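Side-chain contacts in putative aspartate aminotransferase (Thermus thermophilus, PDB 1IUG), which probably transfers amino groups between amino acids and 2-oxo acids such as 2-oxoglutarate, using pyridoxal 5'-phosphate as its cofactor: residues V196-R201 / L213-E218; A158-S163 / E172-D177; N70-G75 / G124-H129. All coordinates share one frame; numbering follows the deposited sequence.

Interaction 1: residues V196-R201 / L213-E218; sequences VALSPR and LDLARE
Leu215 carries this contact from one side, with a single methyl group set against two residues of a strand. Its CD2 lies 3.9 Å from CG1 of Val196 and reaches Leu198 more loosely, 4.5 Å from CD1. Both strand residues point their CA-CB bonds toward the helix start, and Ala197 between them turns the other way, as expected along an extended chain. The valine owes its touching methyl to the first torsion: CG1 stands opposite the backbone N (chi1 179°), alongside the carbonyl carbon, which puts it on the side of Leu215. The two side chains meet at a slant rather than end on. All three residues are buried, and the contact between the segments is purely apolar.

No hydrogen bond crosses the contact; within 213-218 the polar side-chain bonds cap the helix start next to Leu215. Asp214 is the N-cap, and its OD1 takes two weak bonds, from Ala216 N at 2.8 Å, poorly aligned, and from Arg217 N at 3.3 Å. A long ion pair, 3.6 Å from Arg217 NH1 to Asp214 OD2, adds charge attraction without a directed N-H, since the oxygen is well out of the guanidinium plane. Ser199 does a similar job at the far end of the strand, capping helix 200-204 through Ala202 N.

Strand 193-198 is flanked in the large mixed sheet by strands 52-57 and 178-182, bonding to Leu54 and Glu52 on one edge and to Ala179 on the other. Helix 60-71 packs over the same group, with Ala63 against Val196 and Ala66 against Leu215, while Leu54 of strand 52-57 also meets Leu215. The start of helix 215-222 is thereby fastened to the sheet beside helix 60-71.

Interaction 2: residues A158-S163 / E172-D177; sequences ADMVTS and EAMGVD
Met160 and Met174 meet end to end, their CE methyls 3.7 Å apart. Beside them Val176 sets its CG1 3.9 Å from Ala158 CB and touches the Met160 CE methyl more distantly, at 4.3 Å. The four side chains form one small apolar cluster without a hydrogen bond across it.

The two methionines arrive differently. Met160 runs fully extended beyond CG, whereas Met174 bends at its last torsion (chi3 -44°), turning its methyl to the other's tip. Met160 sits in the middle of an Asx turn that ends the strand, in which Val161 N gives a nearly straight bond of 2.9 Å to Asp159 OD1. On the other segment, Gly175 N bonds to Glu172 O at 3.0 Å, and the glycine's backbone angles (82/8°) suit a residue lacking a side chain as the chain turns from Met174 to Val176.

Leu140, at the start of helix 140-150, touches Met160, Met174 and Val176, and Pro141 also meets Met174. Strand 155-159 lies between 124-128 and 178-182 in the mixed sheet, so the cluster joins this strand's end to the loop leading into its neighbour, under helix 140-150.

Interaction 3: residues N70-G75 / G124-H129; sequences NLFAPG and GLLLVH
The ring of Phe72 comes down obliquely on the start of strand 124-128, presenting neither a clean face nor a clean edge. Its CE2 lies 3.6 Å from Gly124 CA and 3.9 Å from Gly124 N, with CZ close behind at 3.8 Å from the same CA. The other meta carbon, CE1, is 4.1 Å from Leu126 CD2, and the two side chains run alongside each other, pointing opposite ways. Chi1 of -59° places Phe72 CG beside its own backbone N and opposite the carbonyl carbon, which carries the ring across to the strand.

The glycine is what allows the close approach. A CB built on Gly124 would point toward the ring and fall only 2.2 Å from Phe72 CE2, a clash. Leu126, two residues on, lies on the same side of the strand, and its CD2 methyl closes in although its CA-CB bond is not aimed at the ring. Leu125 between them points away from the ring and touches Phe147 of helix 140-150. Shrinking Phe72 to an alanine would probably open a gap above Gly124 and leave the Leu126 methyl without its aromatic neighbour.

Val78 of strand 77-82 and Leu99 also touch the Phe72 ring, and the backbone O of Phe72 accepts a hydrogen bond from Arg209 NH1. Phe72 follows directly on helix 60-71, in the connection that leads into strand 77-82, the parallel neighbour of 124-128. Such helices packed on a central mixed sheet are characteristic of the large domain of fold-type I pyridoxal-phosphate enzymes, to which class-V aminotransferases belong.

In the fold
All three contacts reach the same seven-stranded sheet. Interactions 1 and 2 have centres about 15 Å apart and are tied by a salt bridge, Arg201 NH1 to Asp177 OD1 at 2.8 Å, and by Ser199 OG to Asp177 O at 2.9 Å. Interaction 3, its centre about 13 Å from each of theirs, meets interaction 1 through Asn70, whose OD1 lies 3.0 Å from Leu215 N and ND2 3.0 Å from Leu213 O, both probable hydrogen bonds. Interactions 2 and 3 share neighbouring strands, with Asp159 N 2.8 Å from Leu127 O. The cofactor is carried on the modified lysine at position 185; Asp159, in interaction 2, has OD2 close to its pyridine N1.

Interaction 1: residues V196-R201 / L213-E218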
loop_
_atom_site.group_PDB
_atom_site.type_symbol
_atom_site.label_atom_id
_atom_site.label_comp_id
_atom_site.label_asym_id
_atom_site.label_seq_id
_atom_site.Cartn_x
_atom_site.Cartn_y
_atom_site.Cartn_z
ATOM N N VAL A 196 -6.855 -5.663 8.896
ATOM C CA VAL A 196 -6.607 -6.720 9.862
ATOM C C VAL A 196 -7.565 -6.477 11.021
ATOM O O VAL A 196 -7.488 -5.449 11.707
ATOM C CB VAL A 196 -5.158 -6.714 10.405
ATOM C CG1 VAL A 196 -4.985 -7.842 11.419
ATOM C CG2 VAL A 196 -4.164 -6.887 9.272
ATOM N N ALA A 197 -8.527 -7.382 11.163
ATOM C CA ALA A 197 -9.509 -7.300 12.233
ATOM C C ALA A 197 -9.055 -8.236 13.345
ATOM O O ALA A 197 -8.767 -9.405 13.100
ATOM C CB ALA A 197 -10.890 -7.699 11.723
ATOM N N LEU A 198 -8.979 -7.700 14.560
ATOM C CA LEU A 198 -8.549 -8.457 15.728
ATOM C C LEU A 198 -9.617 -8.457 16.817
ATOM O O LEU A 198 -10.060 -7.398 17.266
ATOM C CB LEU A 198 -7.258 -7.853 16.295
ATOM C CG LEU A 198 -6.044 -7.771 15.363
ATOM C CD1 LEU A 198 -5.047 -6.766 15.893
ATOM C CD2 LEU A 198 -5.411 -9.143 15.198
ATOM N N SER A 199 -10.018 -9.650 17.241
ATOM C CA SER A 199 -11.012 -9.804 18.300
ATOM C C SER A 199 -10.347 -9.453 19.637
ATOM O O SER A 199 -9.113 -9.350 19.718
ATOM C CB SER A 199 -11.510 -11.255 18.345
ATOM O OG SER A 199 -10.483 -12.131 18.782
ATOM N N PRO A 200 -11.152 -9.243 20.697
ATOM C CA PRO A 200 -10.590 -8.908 22.015
ATOM C C PRO A 200 -9.589 -9.975 22.458
ATOM O O PRO A 200 -8.529 -9.667 22.999
ATOM C CB PRO A 200 -11.830 -8.887 22.911
ATOM C CG PRO A 200 -12.895 -8.379 21.976
ATOM C CD PRO A 200 -12.626 -9.183 20.725
ATOM N N ARG A 201 -9.926 -11.224 22.156
ATOM C CA ARG A 201 -9.114 -12.397 22.465
ATOM C C ARG A 201 -7.725 -12.220 21.827
ATOM O O ARG A 201 -6.697 -12.323 22.503
ATOM C CB ARG A 201 -9.827 -13.621 21.872
ATOM C CG ARG A 201 -9.780 -14.945 22.638
ATOM C CD ARG A 201 -8.389 -15.493 22.837
ATOM N NE ARG A 201 -8.421 -16.926 23.140
ATOM C CZ ARG A 201 -8.394 -17.895 22.226
ATOM N NH1 ARG A 201 -8.339 -17.601 20.936
ATOM N NH2 ARG A 201 -8.381 -19.163 22.603
ATOM N N LEU A 213 4.852 -3.471 9.124
ATOM C CA LEU A 213 3.630 -4.160 9.515
ATOM C C LEU A 213 3.510 -4.568 10.992
ATOM O O LEU A 213 2.812 -5.524 11.343
ATOM C CB LEU A 213 3.345 -5.319 8.548
ATOM C CG LEU A 213 3.922 -6.733 8.648
ATOM C CD1 LEU A 213 3.969 -7.319 7.235
ATOM C CD2 LEU A 213 5.297 -6.752 9.279
ATOM N N ASP A 214 4.192 -3.821 11.854
ATOM C CA ASP A 214 4.143 -4.026 13.302
ATOM C C ASP A 214 2.751 -3.503 13.700
ATOM O O ASP A 214 2.478 -2.307 13.596
ATOM C CB ASP A 214 5.247 -3.180 13.959
ATOM C CG ASP A 214 5.269 -3.274 15.486
ATOM O OD1 ASP A 214 4.206 -3.361 16.138
ATOM O OD2 ASP A 214 6.379 -3.212 16.047
ATOM N N LEU A 215 1.872 -4.402 14.128
ATOM C CA LEU A 215 0.517 -4.018 14.511
ATOM C C LEU A 215 0.413 -3.275 15.839
ATOM O O LEU A 215 -0.548 -2.537 16.059
ATOM C CB LEU A 215 -0.414 -5.234 14.476
ATOM C CG LEU A 215 -1.142 -5.501 13.145
ATOM C CD1 LEU A 215 -0.289 -5.139 11.941
ATOM C CD2 LEU A 215 -1.596 -6.944 13.077
ATOM N N ALA A 216 1.415 -3.434 16.702
ATOM C CA ALA A 216 1.426 -2.749 17.994
ATOM C C ALA A 216 1.461 -1.235 17.823
ATOM O O ALA A 216 0.671 -0.529 18.458
ATOM C CB ALA A 216 2.595 -3.208 18.850
ATOM N N ARG A 217 2.368 -0.698 17.005
ATOM C CA ARG A 217 2.301 0.749 16.882
ATOM C C ARG A 217 1.269 1.325 15.927
ATOM O O ARG A 217 0.948 2.506 15.999
ATOM C CB ARG A 217 3.646 1.505 16.997
ATOM C CG ARG A 217 4.206 2.364 15.845
ATOM C CD ARG A 217 4.572 1.662 14.574
ATOM N NE ARG A 217 6.029 1.798 14.456
ATOM C CZ ARG A 217 6.870 0.825 14.110
ATOM N NH1 ARG A 217 6.422 -0.383 13.808
ATOM N NH2 ARG A 217 8.175 1.028 14.180
ATOM N N GLU A 218 0.666 0.459 15.117
ATOM C CA GLU A 218 -0.417 0.888 14.239
ATOM C C GLU A 218 -1.632 1.009 15.165
ATOM O O GLU A 218 -2.359 1.993 15.111
ATOM C CB GLU A 218 -0.709 -0.139 13.137
ATOM C CG GLU A 218 0.184 -0.040 11.909
ATOM C CD GLU A 218 -0.076 1.194 11.042
ATOM O OE1 GLU A 218 -0.842 2.101 11.443
ATOM O OE2 GLU A 218 0.506 1.256 9.938
#

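Interaction 2: residues A158-S163 / E172-D177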
loop_
_atom_site.group_PDB
_atom_site.type_symbol
_atom_site.label_atom_id
_atom_site.label_comp_id
_atom_site.label_asym_id
_atom_site.label_seq_id
_atom_site.Cartn_x
_atom_site.Cartn_y
_atom_site.Cartn_z
ATOM N N ALA A 158 -8.333 -15.941 9.812
ATOM C CA ALA A 158 -9.057 -16.168 8.567
ATOM C C ALA A 158 -8.873 -15.126 7.469
ATOM O O ALA A 158 -8.689 -13.938 7.735
ATOM C CB ALA A 158 -10.534 -16.341 8.856
ATOM N N ASP A 159 -8.899 -15.608 6.232
ATOM C CA ASP A 159 -8.796 -14.764 5.053
ATOM C C ASP A 159 -10.252 -14.538 4.656
ATOM O O ASP A 159 -10.923 -15.466 4.206
ATOM C CB ASP A 159 -8.043 -15.504 3.934
ATOM C CG ASP A 159 -8.033 -14.742 2.593
ATOM O OD1 ASP A 159 -8.941 -13.931 2.314
ATOM O OD2 ASP A 159 -7.116 -14.985 1.788
ATOM N N MET A 160 -10.742 -13.320 4.869
ATOM C CA MET A 160 -12.116 -12.964 4.526
ATOM C C MET A 160 -12.121 -11.907 3.419
ATOM O O MET A 160 -13.036 -11.078 3.338
ATOM C CB MET A 160 -12.853 -12.425 5.757
ATOM C CG MET A 160 -13.151 -13.457 6.841
ATOM S SD MET A 160 -13.977 -12.676 8.253
ATOM C CE MET A 160 -14.215 -14.048 9.330
ATOM N N VAL A 161 -11.106 -11.956 2.555
ATOM C CA VAL A 161 -10.983 -10.991 1.468
ATOM C C VAL A 161 -12.176 -10.976 0.529
ATOM O O VAL A 161 -12.601 -9.897 0.109
ATOM C CB VAL A 161 -9.660 -11.146 0.681
ATOM C CG1 VAL A 161 -9.620 -10.155 -0.467
ATOM C CG2 VAL A 161 -8.468 -10.889 1.600
ATOM N N THR A 162 -12.712 -12.151 0.186
ATOM C CA THR A 162 -13.887 -12.199 -0.688
ATOM C C THR A 162 -15.165 -12.665 0.008
ATOM O O THR A 162 -16.072 -13.191 -0.637
ATOM C CB THR A 162 -13.667 -13.019 -1.989
ATOM O OG1 THR A 162 -13.220 -14.337 -1.676
ATOM C CG2 THR A 162 -12.666 -12.328 -2.893
ATOM N N SER A 163 -15.211 -12.525 1.332
ATOM C CA SER A 163 -16.408 -12.874 2.090
ATOM C C SER A 163 -16.967 -11.610 2.758
ATOM O O SER A 163 -18.181 -11.482 2.935
ATOM C CB SER A 163 -16.137 -13.977 3.120
ATOM O OG SER A 163 -15.173 -13.592 4.081
ATOM N N GLU A 172 -15.440 -13.214 16.659
ATOM C CA GLU A 172 -15.658 -14.058 17.833
ATOM C C GLU A 172 -16.937 -14.893 17.784
ATOM O O GLU A 172 -16.952 -16.027 18.259
ATOM C CB GLU A 172 -15.576 -13.247 19.141
ATOM C CG GLU A 172 -16.411 -11.966 19.206
ATOM C CD GLU A 172 -15.643 -10.714 18.784
ATOM O OE1 GLU A 172 -15.837 -9.654 19.412
ATOM O OE2 GLU A 172 -14.857 -10.776 17.822
ATOM N N ALA A 173 -17.988 -14.361 17.165
ATOM C CA ALA A 173 -19.253 -15.084 17.058
ATOM C C ALA A 173 -19.120 -16.341 16.197
ATOM O O ALA A 173 -19.918 -17.263 16.319
ATOM C CB ALA A 173 -20.338 -14.179 16.511
ATOM N N MET A 174 -18.122 -16.368 15.315
ATOM C CA MET A 174 -17.886 -17.532 14.462
ATOM C C MET A 174 -16.673 -18.328 14.943
ATOM O O MET A 174 -16.245 -19.277 14.286
ATOM C CB MET A 174 -17.683 -17.119 12.997
ATOM C CG MET A 174 -18.899 -16.480 12.338
ATOM S SD MET A 174 -18.861 -16.548 10.516
ATOM C CE MET A 174 -17.205 -16.101 10.175
ATOM N N GLY A 175 -16.128 -17.940 16.095
ATOM C CA GLY A 175 -14.966 -18.621 16.643
ATOM C C GLY A 175 -13.651 -18.163 16.028
ATOM O O GLY A 175 -12.600 -18.750 16.283
ATOM N N VAL A 176 -13.709 -17.117 15.211
ATOM C CA VAL A 176 -12.514 -16.587 14.559
ATOM C C VAL A 176 -11.877 -15.487 15.402
ATOM O O VAL A 176 -12.554 -14.559 15.841
ATOM C CB VAL A 176 -12.849 -16.059 13.146
ATOM C CG1 VAL A 176 -11.606 -15.499 12.474
ATOM C CG2 VAL A 176 -13.446 -17.187 12.301
ATOM N N ASP A 177 -10.574 -15.602 15.636
ATOM C CA ASP A 177 -9.857 -14.617 16.441
ATOM C C ASP A 177 -9.350 -13.419 15.650
ATOM O O ASP A 177 -9.321 -12.301 16.160
ATOM C CB ASP A 177 -8.699 -15.287 17.183
ATOM C CG ASP A 177 -9.169 -16.410 18.083
ATOM O OD1 ASP A 177 -9.839 -16.108 19.087
ATOM O OD2 ASP A 177 -8.894 -17.589 17.773
#

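Interaction 3: residues N70-G75 / G124-H129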
loop_
_atom_site.group_PDB
_atom_site.type_symbol
_atom_site.label_atom_id
_atom_site.label_comp_id
_atom_site.label_asym_id
_atom_site.label_seq_id
_atom_site.Cartn_x
_atom_site.Cartn_y
_atom_site.Cartn_z
ATOM N N ASN A 70 2.110 -11.082 13.498
ATOM C CA ASN A 70 1.780 -10.505 14.791
ATOM C C ASN A 70 1.020 -11.367 15.791
ATOM O O ASN A 70 0.765 -10.924 16.909
ATOM C CB ASN A 70 1.059 -9.170 14.589
ATOM C CG ASN A 70 1.971 -8.097 14.023
ATOM O OD1 ASN A 70 2.455 -7.237 14.753
ATOM N ND2 ASN A 70 2.210 -8.147 12.719
ATOM N N LEU A 71 0.656 -12.583 15.395
ATOM C CA LEU A 71 -0.073 -13.484 16.288
ATOM C C LEU A 71 0.672 -14.779 16.561
ATOM O O LEU A 71 0.328 -15.511 17.484
ATOM C CB LEU A 71 -1.459 -13.803 15.728
ATOM C CG LEU A 71 -2.476 -12.666 15.820
ATOM C CD1 LEU A 71 -3.749 -13.073 15.116
ATOM C CD2 LEU A 71 -2.739 -12.312 17.274
ATOM N N PHE A 72 1.688 -15.061 15.753
ATOM C CA PHE A 72 2.474 -16.274 15.906
ATOM C C PHE A 72 3.968 -15.957 15.908
ATOM O O PHE A 72 4.459 -15.200 15.063
ATOM C CB PHE A 72 2.146 -17.266 14.784
ATOM C CG PHE A 72 0.698 -17.672 14.733
ATOM C CD1 PHE A 72 -0.173 -17.082 13.817
ATOM C CD2 PHE A 72 0.197 -18.628 15.613
ATOM C CE1 PHE A 72 -1.524 -17.437 13.779
ATOM C CE2 PHE A 72 -1.147 -18.992 15.586
ATOM C CZ PHE A 72 -2.012 -18.394 14.667
ATOM N N ALA A 73 4.673 -16.499 16.897
ATOM C CA ALA A 73 6.112 -16.298 17.018
ATOM C C ALA A 73 6.828 -17.437 16.295
ATOM O O ALA A 73 6.244 -18.503 16.077
ATOM C CB ALA A 73 6.518 -16.254 18.487
ATOM N N PRO A 74 8.092 -17.218 15.887
ATOM C CA PRO A 74 8.875 -18.239 15.182
ATOM C C PRO A 74 8.962 -19.550 15.963
ATOM O O PRO A 74 9.159 -19.545 17.176
ATOM C CB PRO A 74 10.249 -17.581 15.056
ATOM C CG PRO A 74 9.915 -16.136 14.951
ATOM C CD PRO A 74 8.873 -15.975 16.027
ATOM N N GLY A 75 8.791 -20.664 15.256
ATOM C CA GLY A 75 8.850 -21.966 15.895
ATOM C C GLY A 75 7.508 -22.561 16.288
ATOM O O GLY A 75 7.422 -23.763 16.548
ATOM N N GLY A 124 -2.175 -22.674 16.255
ATOM C CA GLY A 124 -3.124 -21.982 15.405
ATOM C C GLY A 124 -3.589 -22.705 14.153
ATOM O O GLY A 124 -3.015 -23.711 13.739
ATOM N N LEU A 125 -4.672 -22.182 13.581
ATOM C CA LEU A 125 -5.284 -22.691 12.357
ATOM C C LEU A 125 -5.527 -21.487 11.443
ATOM O O LEU A 125 -6.008 -20.436 11.892
ATOM C CB LEU A 125 -6.622 -23.370 12.665
ATOM C CG LEU A 125 -7.485 -23.777 11.465
ATOM C CD1 LEU A 125 -6.807 -24.876 10.660
ATOM C CD2 LEU A 125 -8.852 -24.238 11.936
ATOM N N LEU A 126 -5.135 -21.616 10.180
ATOM C CA LEU A 126 -5.328 -20.538 9.217
ATOM C C LEU A 126 -6.289 -21.036 8.161
ATOM O O LEU A 126 -6.066 -22.084 7.550
ATOM C CB LEU A 126 -3.997 -20.124 8.586
ATOM C CG LEU A 126 -2.939 -19.564 9.535
ATOM C CD1 LEU A 126 -1.661 -19.257 8.751
ATOM C CD2 LEU A 126 -3.467 -18.314 10.236
ATOM N N LEU A 127 -7.367 -20.291 7.953
ATOM C CA LEU A 127 -8.383 -20.681 6.985
ATOM C C LEU A 127 -8.749 -19.579 6.005
ATOM O O LEU A 127 -8.692 -18.397 6.333
ATOM C CB LEU A 127 -9.656 -21.109 7.721
ATOM C CG LEU A 127 -9.610 -22.321 8.651
ATOM C CD1 LEU A 127 -10.835 -22.305 9.563
ATOM C CD2 LEU A 127 -9.545 -23.607 7.841
ATOM N N VAL A 128 -9.118 -19.986 4.796
ATOM C CA VAL A 128 -9.562 -19.055 3.769
ATOM C C VAL A 128 -11.076 -19.263 3.689
ATOM O O VAL A 128 -11.547 -20.346 3.329
ATOM C CB VAL A 128 -8.891 -19.330 2.401
ATOM C CG1 VAL A 128 -9.505 -18.449 1.327
ATOM C CG2 VAL A 128 -7.403 -19.041 2.493
ATOM N N HIS A 129 -11.823 -18.242 4.095
ATOM C CA HIS A 129 -13.281 -18.294 4.108
ATOM C C HIS A 129 -13.851 -18.524 2.706
ATOM O O HIS A 129 -14.580 -19.490 2.468
ATOM C CB HIS A 129 -13.842 -17.008 4.717
ATOM C CG HIS A 129 -15.277 -17.109 5.124
ATOM N ND1 HIS A 129 -16.005 -18.273 5.001
ATOM C CD2 HIS A 129 -16.118 -16.194 5.659
ATOM C CE1 HIS A 129 -17.233 -18.069 5.440
ATOM N NE2 HIS A 129 -17.327 -16.816 5.845
#